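Long-range contacts in CurF (Lyngbya majuscula, PDB 5DP2), which probably forms the cyclopropane ring of curacin A, using NADPH, as an unusual member of the enoyl reductase family in a polyketide synthase pathway: residues Q12-Y18 with S74-F80; Y18-L24 with N55-Q61; S142-Y147 with A174-L178. All coordinates share one frame; numbering follows the deposited sequence. Where two conformers were deposited one is given.

Interaction 1 of 3, residues Q12-Y18 with S74-F80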
loop_
_atom_site.group_PDB
_atom_site.type_symbol
_atom_site.label_atom_id
_atom_site.label_comp_id
_atom_site.label_asym_id
_atom_site.label_seq_id
_atom_site.Cartn_x
_atom_site.Cartn_y
_atom_site.Cartn_z
ATOM N N GLN A 12 -9.510 15.434 -12.926
ATOM C CA GLN A 12 -9.162 14.910 -11.602
ATOM C C GLN A 12 -10.320 14.044 -11.112
ATOM O O GLN A 12 -11.487 14.434 -11.257
ATOM C CB GLN A 12 -8.877 16.036 -10.612
ATOM C CG GLN A 12 -8.534 15.539 -9.212
ATOM C CD GLN A 12 -8.050 16.679 -8.343
ATOM O OE1 GLN A 12 -8.854 17.431 -7.773
ATOM N NE2 GLN A 12 -6.742 16.837 -8.262
ATOM N N LEU A 13 -10.002 12.893 -10.525
ATOM C CA LEU A 13 -11.043 11.977 -10.033
ATOM C C LEU A 13 -11.635 12.547 -8.744
ATOM O O LEU A 13 -10.928 12.884 -7.799
ATOM C CB LEU A 13 -10.405 10.602 -9.780
ATOM C CG LEU A 13 -11.398 9.466 -9.527
ATOM C CD1 LEU A 13 -12.215 9.172 -10.755
ATOM C CD2 LEU A 13 -10.609 8.225 -9.097
ATOM N N ARG A 14 -12.978 12.631 -8.715
ATOM C CA ARG A 14 -13.693 13.233 -7.606
ATOM C C ARG A 14 -14.996 12.487 -7.365
ATOM O O ARG A 14 -15.424 11.685 -8.195
ATOM C CB ARG A 14 -13.982 14.726 -7.902
ATOM C CG ARG A 14 -12.736 15.582 -8.121
ATOM C CD ARG A 14 -11.948 15.853 -6.851
ATOM N NE ARG A 14 -12.542 16.966 -6.080
ATOM C CZ ARG A 14 -12.341 18.249 -6.400
ATOM N NH1 ARG A 14 -11.466 18.604 -7.317
ATOM N NH2 ARG A 14 -13.025 19.199 -5.769
ATOM N N ILE A 15 -15.624 12.785 -6.233
ATOM C CA ILE A 15 -16.964 12.290 -5.921
ATOM C C ILE A 15 -17.832 13.451 -5.435
ATOM O O ILE A 15 -17.334 14.399 -4.832
ATOM C CB ILE A 15 -16.939 11.178 -4.852
ATOM C CG1 ILE A 15 -16.217 11.614 -3.580
ATOM C CG2 ILE A 15 -16.353 9.898 -5.417
ATOM C CD1 ILE A 15 -16.315 10.632 -2.431
ATOM N N PRO A 16 -19.163 13.319 -5.601
ATOM C CA PRO A 16 -20.066 14.340 -5.087
ATOM C C PRO A 16 -20.460 14.103 -3.637
ATOM O O PRO A 16 -20.953 15.028 -2.967
ATOM C CB PRO A 16 -21.287 14.197 -5.990
ATOM C CG PRO A 16 -21.302 12.758 -6.378
ATOM C CD PRO A 16 -19.842 12.421 -6.549
ATOM N N SER A 17 -20.309 12.872 -3.163
ATOM C CA SER A 17 -20.871 12.422 -1.890
ATOM C C SER A 17 -20.322 11.006 -1.694
ATOM O O SER A 17 -19.828 10.384 -2.646
ATOM C CB SER A 17 -22.402 12.394 -1.904
ATOM O OG SER A 17 -22.878 11.595 -2.972
ATOM N N TYR A 18 -20.453 10.490 -0.477
ATOM C CA TYR A 18 -19.992 9.142 -0.137
ATOM C C TYR A 18 -21.082 8.100 -0.359
ATOM O O TYR A 18 -22.289 8.395 -0.253
ATOM C CB TYR A 18 -19.581 9.091 1.327
ATOM C CG TYR A 18 -18.374 9.939 1.645
ATOM C CD1 TYR A 18 -17.184 9.734 0.982
ATOM C CD2 TYR A 18 -18.400 10.940 2.607
ATOM C CE1 TYR A 18 -16.056 10.501 1.259
ATOM C CE2 TYR A 18 -17.265 11.717 2.896
ATOM C CZ TYR A 18 -16.090 11.483 2.206
ATOM O OH TYR A 18 -14.933 12.217 2.440
ATOM N N SER A 74 -14.318 17.563 3.156
ATOM C CA SER A 74 -15.674 17.306 2.643
ATOM C C SER A 74 -15.586 16.305 1.511
ATOM O O SER A 74 -14.569 16.256 0.823
ATOM C CB SER A 74 -16.335 18.576 2.108
ATOM O OG SER A 74 -15.755 18.946 0.875
ATOM N N ALA A 75 -16.650 15.533 1.273
ATOM C CA ALA A 75 -16.620 14.555 0.197
ATOM C C ALA A 75 -16.283 15.189 -1.128
ATOM O O ALA A 75 -15.513 14.613 -1.916
ATOM C CB ALA A 75 -17.960 13.829 0.083
ATOM N N GLU A 76 -16.879 16.344 -1.421
ATOM C CA GLU A 76 -16.694 16.945 -2.733
ATOM C C GLU A 76 -15.293 17.501 -2.959
ATOM O O GLU A 76 -14.938 17.842 -4.093
ATOM C CB GLU A 76 -17.744 18.026 -2.980
ATOM C CG GLU A 76 -17.620 19.238 -2.071
ATOM C CD GLU A 76 -18.749 20.223 -2.273
ATOM O OE1 GLU A 76 -19.850 19.779 -2.636
ATOM O OE2 GLU A 76 -18.546 21.437 -2.076
ATOM N N ASN A 77 -14.488 17.562 -1.890
ATOM C CA ASN A 77 -13.096 18.007 -1.980
ATOM C C ASN A 77 -12.102 16.845 -1.991
ATOM O O ASN A 77 -10.910 17.075 -2.189
ATOM C CB ASN A 77 -12.766 18.960 -0.829
ATOM C CG ASN A 77 -13.523 20.264 -0.912
ATOM O OD1 ASN A 77 -14.172 20.568 -1.917
ATOM N ND2 ASN A 77 -13.412 21.051 0.153
ATOM N N LEU A 78 -12.556 15.627 -1.701
ATOM C CA LEU A 78 -11.645 14.473 -1.589
ATOM C C LEU A 78 -11.003 14.140 -2.935
ATOM O O LEU A 78 -11.690 14.013 -3.947
ATOM C CB LEU A 78 -12.434 13.266 -1.074
ATOM C CG LEU A 78 -11.612 11.996 -0.789
ATOM C CD1 LEU A 78 -10.613 12.177 0.338
ATOM C CD2 LEU A 78 -12.542 10.845 -0.469
ATOM N N THR A 79 -9.677 13.951 -2.906
ATOM C CA THR A 79 -8.947 13.450 -4.059
ATOM C C THR A 79 -8.420 12.039 -3.754
ATOM O O THR A 79 -8.444 11.573 -2.614
ATOM C CB THR A 79 -7.804 14.400 -4.479
ATOM O OG1 THR A 79 -6.837 14.492 -3.432
ATOM C CG2 THR A 79 -8.295 15.791 -4.775
ATOM N N PHE A 80 -7.950 11.392 -4.818
ATOM C CA PHE A 80 -7.498 10.008 -4.759
ATOM C C PHE A 80 -6.148 9.888 -5.430
ATOM O O PHE A 80 -5.799 10.686 -6.300
ATOM C CB PHE A 80 -8.517 9.092 -5.466
ATOM C CG PHE A 80 -9.907 9.228 -4.924
ATOM C CD1 PHE A 80 -10.316 8.498 -3.831
ATOM C CD2 PHE A 80 -10.802 10.151 -5.466
ATOM C CE1 PHE A 80 -11.564 8.680 -3.276
ATOM C CE2 PHE A 80 -12.060 10.329 -4.921
ATOM C CZ PHE A 80 -12.451 9.583 -3.841
HETATM O O HOH W 1 -8.223 12.599 -7.409
HETATM O O HOH W 2 -14.243 14.703 -4.542
HETATM O O HOH W 3 -16.407 16.987 -6.381
#

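Interaction 2 of 3, residues Y18-L24 with N55-Q61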
loop_
_atom_site.group_PDB
_atom_site.type_symbol
_atom_site.label_atom_id
_atom_site.label_comp_id
_atom_site.label_asym_id
_atom_site.label_seq_id
_atom_site.Cartn_x
_atom_site.Cartn_y
_atom_site.Cartn_z
ATOM N N TYR A 18 -20.453 10.490 -0.477
ATOM C CA TYR A 18 -19.992 9.142 -0.137
ATOM C C TYR A 18 -21.082 8.100 -0.359
ATOM O O TYR A 18 -22.289 8.395 -0.253
ATOM C CB TYR A 18 -19.581 9.091 1.327
ATOM C CG TYR A 18 -18.374 9.939 1.645
ATOM C CD1 TYR A 18 -17.184 9.734 0.982
ATOM C CD2 TYR A 18 -18.400 10.940 2.607
ATOM C CE1 TYR A 18 -16.056 10.501 1.259
ATOM C CE2 TYR A 18 -17.265 11.717 2.896
ATOM C CZ TYR A 18 -16.090 11.483 2.206
ATOM O OH TYR A 18 -14.933 12.217 2.440
ATOM N N GLY A 19 -20.648 6.876 -0.655
ATOM C CA GLY A 19 -21.508 5.700 -0.566
ATOM C C GLY A 19 -21.523 4.757 -1.742
ATOM O O GLY A 19 -21.879 3.578 -1.567
ATOM N N LEU A 20 -21.195 5.241 -2.941
ATOM C CA LEU A 20 -21.264 4.407 -4.156
ATOM C C LEU A 20 -20.044 4.603 -5.050
ATOM O O LEU A 20 -19.684 5.747 -5.376
ATOM C CB LEU A 20 -22.489 4.677 -4.993
ATOM C CG LEU A 20 -23.857 4.321 -4.397
ATOM C CD1 LEU A 20 -24.931 4.657 -5.396
ATOM C CD2 LEU A 20 -23.991 2.861 -3.970
ATOM N N LEU A 21 -19.441 3.505 -5.496
ATOM C CA LEU A 21 -18.328 3.590 -6.434
ATOM C C LEU A 21 -18.747 4.240 -7.751
ATOM O O LEU A 21 -17.933 4.928 -8.387
ATOM C CB LEU A 21 -17.705 2.206 -6.699
ATOM C CG LEU A 21 -17.091 1.518 -5.473
ATOM C CD1 LEU A 21 -16.456 0.207 -5.879
ATOM C CD2 LEU A 21 -16.096 2.408 -4.762
ATOM N N LYS A 22 -20.001 4.034 -8.174
ATOM C CA LYS A 22 -20.405 4.542 -9.481
ATOM C C LYS A 22 -20.393 6.056 -9.539
ATOM O O LYS A 22 -20.468 6.636 -10.623
ATOM C CB LYS A 22 -21.759 3.993 -9.924
ATOM C CG LYS A 22 -22.937 4.548 -9.148
ATOM C CD LYS A 22 -24.242 3.801 -9.412
ATOM C CE LYS A 22 -24.981 4.337 -10.617
ATOM N NZ LYS A 22 -26.263 3.593 -10.811
ATOM N N ASN A 23 -20.339 6.730 -8.396
ATOM C CA ASN A 23 -20.282 8.187 -8.421
ATOM C C ASN A 23 -18.876 8.778 -8.614
ATOM O O ASN A 23 -18.734 10.009 -8.724
ATOM C CB ASN A 23 -20.906 8.783 -7.168
ATOM C CG ASN A 23 -22.403 8.559 -7.066
ATOM O OD1 ASN A 23 -23.142 8.634 -8.054
ATOM N ND2 ASN A 23 -22.864 8.355 -5.847
ATOM N N LEU A 24 -17.848 7.936 -8.719
ATOM C CA LEU A 24 -16.520 8.425 -9.123
ATOM C C LEU A 24 -16.642 9.057 -10.517
ATOM O O LEU A 24 -17.201 8.452 -11.421
ATOM C CB LEU A 24 -15.543 7.257 -9.166
ATOM C CG LEU A 24 -15.048 6.786 -7.797
ATOM C CD1 LEU A 24 -14.494 5.375 -7.879
ATOM C CD2 LEU A 24 -14.010 7.757 -7.246
ATOM N N ASN A 55 -12.801 4.798 1.449
ATOM C CA ASN A 55 -13.111 6.234 1.437
ATOM C C ASN A 55 -14.371 6.506 0.613
ATOM O O ASN A 55 -15.306 7.202 1.073
ATOM C CB ASN A 55 -11.986 7.047 0.771
ATOM C CG ASN A 55 -10.661 7.121 1.527
ATOM O OD1 ASN A 55 -9.640 7.357 0.867
ATOM N ND2 ASN A 55 -10.665 6.998 2.841
ATOM N N VAL A 56 -14.437 5.989 -0.617
ATOM C CA VAL A 56 -15.594 6.278 -1.475
ATOM C C VAL A 56 -16.889 5.764 -0.831
ATOM O O VAL A 56 -17.918 6.438 -0.918
ATOM C CB VAL A 56 -15.419 5.700 -2.889
ATOM C CG1 VAL A 56 -16.673 5.936 -3.730
ATOM C CG2 VAL A 56 -14.220 6.326 -3.596
ATOM N N LEU A 57 -16.816 4.591 -0.221
ATOM C CA LEU A 57 -17.987 3.962 0.398
ATOM C C LEU A 57 -18.392 4.587 1.721
ATOM O O LEU A 57 -19.460 4.261 2.243
ATOM C CB LEU A 57 -17.711 2.465 0.584
ATOM C CG LEU A 57 -17.554 1.671 -0.724
ATOM C CD1 LEU A 57 -17.191 0.235 -0.394
ATOM C CD2 LEU A 57 -18.781 1.756 -1.629
ATOM N N GLY A 58 -17.584 5.484 2.269
ATOM C CA GLY A 58 -17.875 6.112 3.548
ATOM C C GLY A 58 -17.578 5.238 4.766
ATOM O O GLY A 58 -18.110 5.500 5.844
ATOM N N ILE A 59 -16.726 4.222 4.614
ATOM C CA ILE A 59 -16.363 3.313 5.703
ATOM C C ILE A 59 -15.193 3.891 6.523
ATOM O O ILE A 59 -15.131 3.715 7.749
ATOM C CB ILE A 59 -16.048 1.900 5.138
ATOM C CG1 ILE A 59 -17.326 1.319 4.508
ATOM C CG2 ILE A 59 -15.506 0.975 6.220
ATOM C CD1 ILE A 59 -17.143 0.089 3.645
ATOM N N PHE A 60 -14.245 4.543 5.840
ATOM C CA PHE A 60 -13.113 5.214 6.497
ATOM C C PHE A 60 -13.076 6.627 5.949
ATOM O O PHE A 60 -12.986 6.813 4.733
ATOM C CB PHE A 60 -11.768 4.515 6.216
ATOM C CG PHE A 60 -10.622 5.055 7.042
ATOM C CD1 PHE A 60 -9.982 6.259 6.718
ATOM C CD2 PHE A 60 -10.176 4.362 8.143
ATOM C CE1 PHE A 60 -8.969 6.772 7.506
ATOM C CE2 PHE A 60 -9.146 4.868 8.925
ATOM C CZ PHE A 60 -8.536 6.070 8.600
ATOM N N GLN A 61 -13.130 7.614 6.839
ATOM C CA GLN A 61 -13.091 9.010 6.408
ATOM C C GLN A 61 -11.698 9.614 6.593
ATOM O O GLN A 61 -11.141 9.561 7.695
ATOM C CB GLN A 61 -14.117 9.857 7.154
ATOM C CG GLN A 61 -14.205 11.238 6.561
ATOM C CD GLN A 61 -15.308 12.042 7.172
ATOM O OE1 GLN A 61 -15.052 13.007 7.912
ATOM N NE2 GLN A 61 -16.551 11.672 6.867
#

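Interaction 3 of 3, residues S142-Y147 with A174-L178. With NAP (NADP nicotinamide-adenine-dinucleotide phosphate), chain B.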
loop_
_atom_site.group_PDB
_atom_site.type_symbol
_atom_site.label_atom_id
_atom_site.label_comp_id
_atom_site.label_asym_id
_atom_site.label_seq_id
_atom_site.Cartn_x
_atom_site.Cartn_y
_atom_site.Cartn_z
ATOM N N SER A 142 2.664 -0.379 -1.285
ATOM C CA SER A 142 2.707 -1.764 -0.798
ATOM C C SER A 142 4.095 -2.131 -0.242
ATOM O O SER A 142 4.198 -2.700 0.845
ATOM C CB SER A 142 2.261 -2.728 -1.881
ATOM O OG SER A 142 0.933 -2.479 -2.301
ATOM N N PHE A 143 5.154 -1.844 -1.006
ATOM C CA PHE A 143 6.493 -2.162 -0.519
ATOM C C PHE A 143 6.947 -1.268 0.603
ATOM O O PHE A 143 7.678 -1.736 1.488
ATOM C CB PHE A 143 7.539 -2.187 -1.645
ATOM C CG PHE A 143 7.492 -3.432 -2.498
ATOM C CD1 PHE A 143 8.224 -4.554 -2.130
ATOM C CD2 PHE A 143 6.712 -3.486 -3.634
ATOM C CE1 PHE A 143 8.213 -5.697 -2.920
ATOM C CE2 PHE A 143 6.719 -4.624 -4.441
ATOM C CZ PHE A 143 7.474 -5.726 -4.077
ATOM N N PHE A 144 6.619 0.033 0.588
ATOM C CA PHE A 144 7.084 0.883 1.676
ATOM C C PHE A 144 6.425 0.448 2.989
ATOM O O PHE A 144 7.072 0.415 4.040
ATOM C CB PHE A 144 6.882 2.377 1.383
ATOM C CG PHE A 144 7.892 2.975 0.425
ATOM C CD1 PHE A 144 8.198 2.407 -0.808
ATOM C CD2 PHE A 144 8.535 4.173 0.754
ATOM C CE1 PHE A 144 9.105 2.988 -1.675
ATOM C CE2 PHE A 144 9.446 4.760 -0.113
ATOM C CZ PHE A 144 9.726 4.174 -1.323
ATOM N N THR A 145 5.122 0.091 2.935
ATOM C CA THR A 145 4.414 -0.392 4.122
ATOM C C THR A 145 5.032 -1.686 4.630
ATOM O O THR A 145 5.322 -1.837 5.820
ATOM C CB THR A 145 2.931 -0.606 3.767
ATOM O OG1 THR A 145 2.334 0.641 3.387
ATOM C CG2 THR A 145 2.135 -1.142 4.943
ATOM N N ALA A 146 5.208 -2.647 3.719
ATOM C CA ALA A 146 5.728 -3.949 4.123
ATOM C C ALA A 146 7.170 -3.849 4.631
ATOM O O ALA A 146 7.548 -4.534 5.579
ATOM C CB ALA A 146 5.599 -4.941 2.998
ATOM N N TYR A 147 7.993 -3.009 4.001
ATOM C CA TYR A 147 9.381 -2.863 4.438
ATOM C C TYR A 147 9.455 -2.195 5.798
ATOM O O TYR A 147 10.194 -2.636 6.691
ATOM C CB TYR A 147 10.172 -2.053 3.395
ATOM C CG TYR A 147 11.658 -2.001 3.689
ATOM C CD1 TYR A 147 12.499 -3.020 3.285
ATOM C CD2 TYR A 147 12.223 -0.931 4.354
ATOM C CE1 TYR A 147 13.858 -2.974 3.521
ATOM C CE2 TYR A 147 13.591 -0.888 4.620
ATOM C CZ TYR A 147 14.400 -1.922 4.198
ATOM O OH TYR A 147 15.768 -1.907 4.432
ATOM N N ALA A 174 3.718 -7.844 -1.411
ATOM C CA ALA A 174 4.996 -7.185 -1.114
ATOM C C ALA A 174 5.643 -7.793 0.123
ATOM O O ALA A 174 6.864 -8.032 0.148
ATOM C CB ALA A 174 4.799 -5.686 -0.936
ATOM N N ALA A 175 4.847 -8.052 1.150
ATOM C CA ALA A 175 5.351 -8.665 2.371
ATOM C C ALA A 175 5.907 -10.058 2.111
ATOM O O ALA A 175 6.936 -10.420 2.699
ATOM C CB ALA A 175 4.264 -8.683 3.432
ATOM N N VAL A 176 5.261 -10.857 1.259
ATOM C CA VAL A 176 5.816 -12.180 0.949
ATOM C C VAL A 176 7.190 -12.028 0.301
ATOM O O VAL A 176 8.148 -12.706 0.680
ATOM C CB VAL A 176 4.863 -13.018 0.053
ATOM C CG1 VAL A 176 5.568 -14.275 -0.430
ATOM C CG2 VAL A 176 3.588 -13.375 0.806
ATOM N N GLN A 177 7.300 -11.156 -0.698
ATOM C CA GLN A 177 8.586 -10.980 -1.360
ATOM C C GLN A 177 9.651 -10.555 -0.357
ATOM O O GLN A 177 10.782 -11.072 -0.367
ATOM C CB GLN A 177 8.523 -9.925 -2.469
ATOM C CG GLN A 177 7.838 -10.375 -3.742
ATOM C CD GLN A 177 8.181 -9.436 -4.885
ATOM O OE1 GLN A 177 9.342 -9.052 -5.051
ATOM N NE2 GLN A 177 7.194 -9.094 -5.690
ATOM N N LEU A 178 9.343 -9.584 0.494
ATOM C CA LEU A 178 10.324 -9.089 1.454
ATOM C C LEU A 178 10.674 -10.135 2.510
ATOM O O LEU A 178 11.852 -10.317 2.848
ATOM C CB LEU A 178 9.813 -7.802 2.118
ATOM C CG LEU A 178 9.985 -6.570 1.258
ATOM C CD1 LEU A 178 9.077 -5.463 1.762
ATOM C CD2 LEU A 178 11.430 -6.111 1.262
HETATM P PA NAP B . -5.386 -5.538 -0.762
HETATM O O1A NAP B . -4.956 -5.680 -2.182
HETATM O O2A NAP B . -4.668 -6.294 0.295
HETATM O O5B NAP B . -6.953 -5.852 -0.719
HETATM C C5B NAP B . -7.620 -6.132 0.519
HETATM C C4B NAP B . -7.335 -7.525 1.039
HETATM O O4B NAP B . -8.175 -7.764 2.144
HETATM C C3B NAP B . -7.564 -8.617 0.037
HETATM O O3B NAP B . -6.309 -9.248 -0.229
HETATM C C2B NAP B . -8.560 -9.584 0.705
HETATM O O2B NAP B . -8.262 -10.951 0.682
HETATM C C1B NAP B . -8.510 -9.167 2.162
HETATM N N9A NAP B . -9.784 -9.259 2.863
HETATM C C8A NAP B . -10.781 -8.309 2.895
HETATM N N7A NAP B . -11.819 -8.735 3.653
HETATM C C5A NAP B . -11.478 -9.947 4.112
HETATM C C6A NAP B . -12.104 -10.917 4.951
HETATM N N6A NAP B . -13.325 -10.672 5.466
HETATM N N1A NAP B . -11.453 -12.043 5.211
HETATM C C2A NAP B . -10.242 -12.252 4.683
HETATM N N3A NAP B . -9.556 -11.423 3.890
HETATM C C4A NAP B . -10.182 -10.294 3.598
HETATM O O3 NAP B . -5.384 -3.981 -0.351
HETATM P PN NAP B . -4.154 -3.032 0.037
HETATM O O1N NAP B . -4.422 -1.706 -0.561
HETATM O O2N NAP B . -2.848 -3.709 -0.257
HETATM O O5D NAP B . -4.361 -2.891 1.583
HETATM C C5D NAP B . -4.179 -4.056 2.420
HETATM C C4D NAP B . -4.804 -3.798 3.814
HETATM O O4D NAP B . -3.891 -3.035 4.558
HETATM C C3D NAP B . -6.101 -2.979 3.794
HETATM O O3D NAP B . -6.875 -3.354 4.941
HETATM C C2D NAP B . -5.606 -1.558 3.884
HETATM O O2D NAP B . -6.613 -0.708 4.441
HETATM C C1D NAP B . -4.401 -1.707 4.774
HETATM N N1N NAP B . -3.221 -0.836 4.587
HETATM C C2N NAP B . -2.736 -0.136 5.638
HETATM C C3N NAP B . -1.621 0.690 5.532
HETATM C C7N NAP B . -1.127 1.436 6.723
HETATM O O7N NAP B . -0.288 2.279 6.491
HETATM N N7N NAP B . -1.624 1.128 7.951
HETATM C C4N NAP B . -0.976 0.799 4.295
HETATM C C5N NAP B . -1.490 0.069 3.231
HETATM C C6N NAP B . -2.614 -0.750 3.390
HETATM P P2B NAP B . -8.430 -11.890 -0.602
HETATM O O1X NAP B . -7.377 -11.442 -1.607
HETATM O O2X NAP B . -8.173 -13.259 -0.040
HETATM O O3X NAP B . -9.833 -11.683 -1.118
#

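Interaction 1 of 3, residues Q12-Y18 with S74-F80
Ala75 rests its methyl on the Tyr18 ring: CB sits 3.7 Å from the ring centroid and 16° off its normal, a CH-pi contact over one face. CD2 of Leu78 meets the same ring at its edge, approaching CE1 to 3.9 Å. The close-packed side continues through Ile15, whose CD1 reaches CD2 of Leu78 and whose CG2 lies against CZ of Phe80, and through Leu13, which crosses Phe80 at about a right angle.

The more open side is polar and watered. Arg14 bends at chi2 and chi3, which swings its guanidinium back across residues 76-78; NE and NH2 then grip the single carbonyl oxygen of Glu76 side-on, the NH2 to O bond being the shorter and straighter at 2.9 Å and 158°. NH1 turns the other way to OE1 of Gln12, which also binds Arg69. One water accepts from Ile15 N (2.9 Å) and lies within donating distance of the carbonyls of Ala75 and Leu78, and another donates to both Ile15 O and Glu76 O. Among the direct backbone approaches is a nearly straight CA-H...O contact of Glu76 CA with Ile15 O, 3.4 Å. No direct backbone N-H...O bond joins the segments; waters bridge them instead. The contact clamps the end of strand 11-14 and the loop beyond it onto the 3-10 turn 75-77, within the GroES-like portion of a medium-chain dehydrogenase/reductase fold.

Interaction 2 of 3, residues Y18-L24 with N55-Q61
Gly19 N donates to Val56 O at 2.8 Å with an angle of 162° at the hydrogen; this is the backbone hydrogen bond that joins the two segments. Tyr18 CA approaches the same oxygen more obliquely, as a CA-H...O contact of 3.5 Å, so Val56 O is engaged by two consecutive residues. Another late-helix carbonyl, Asn55 O, stands 3.2 Å from Tyr18 CD1, oblique to the ring, while accepting the N-H of Gly58.

These carbonyls belong to the C-terminal turn of helix 50-57, which ends in a Schellman motif: Gly58 has a positive phi of 78°, and a CB there would press against Tyr18 CB. The missing side chain at Gly58 thus lets the loop run close to the helix end. Gly19 is glycine for a separate reason, since its own backbone angles would jam a side chain against the preceding carbonyl; its CA lies 4.0 Å from Leu57 CA.

Apolar contacts centre on Val56. Its CG1, anti to the backbone N (chi1 176°), meets Leu21 CD2 at 3.7 Å, while the other branch, CG2, faces Leu24 CD2. Leu21 CD2 also touches Leu57 CD2, 4.2 Å away. At the outer margin Gln61 NE2 comes obliquely within 4.0 Å of Tyr18 CE2, the two side chains crossing at about a right angle. With an alanine in place of Tyr18 the ring is gone, which would probably leave a gap beside Asn55 O and Gln61 without its aromatic neighbour.

Interaction 3 of 3, residues S142-Y147 with A174-L178
Ala174 places its methyl almost exactly over the centre of the Phe143 ring: CB lies 3.7 Å from the centroid and just 8° off the ring normal, an unusually well-centred CH-pi contact. The torsion that sets Phe143 CG anti to its carbonyl carbon lays the ring alongside the partner helix, offering this face to Ala174. Gln177 meets the same ring at its edge, NE2 standing 3.7 Å from CZ, with the amide plane turned 80° from the ring; the amide's oxygen is held by Lys309 N.

Small residues let the backbones come close. Ala174 CB also lies 3.5 Å from Ser142 O, and Ala146 CB packs 3.7 Å from Ala175 N, where the CA atoms of Ala146 and Ala175 are 5.0 Å apart. The short helical segments accordingly approach to 8.8 Å between axes and cross at -55°. Further along, Leu178 wedges in with both branches: CD1 settles against Ala146 CB and 3.5 Å from Tyr147 N, whereas CD2 touches the edge of the Tyr147 ring. The interface is thus held by apolar and CH-pi packing, while Tyr147 OH finds its partner in Asp298.

On another side of helix 140-153, Thr145 OG1 comes to 3.4 Å of the nicotinamide C4N of NADP, the carbon that exchanges hydride in this cofactor. Helix 170-181 follows strand 161-164 of the parallel Rossmann sheet, and helix 290-305 covers neighbouring side chains of 140-153, meeting Phe143 edge-to-face through Phe303 and Tyr147 through Leu295 and Leu299.

Interactions 1 and 2 form one continuous patch, their centres 9 Å apart. They share Tyr18, and Phe80 and Ile15 of the first pack on Val56 and Leu24 of the second. Along the chain, interaction 2 falls wholly within the span bridged by interaction 1. Together they fasten the loop between strands 11-14 and 25-28 to helix 50-57 and the loop following it. Interaction 3 comes later in sequence, with its centre 29 Å from the first and 27 Å from the second, and makes no contact with either. It joins helices 140-153 and 170-181 beside the cofactor, so the contacts sample both the GroES-like and the nucleotide-binding parts of the enzyme.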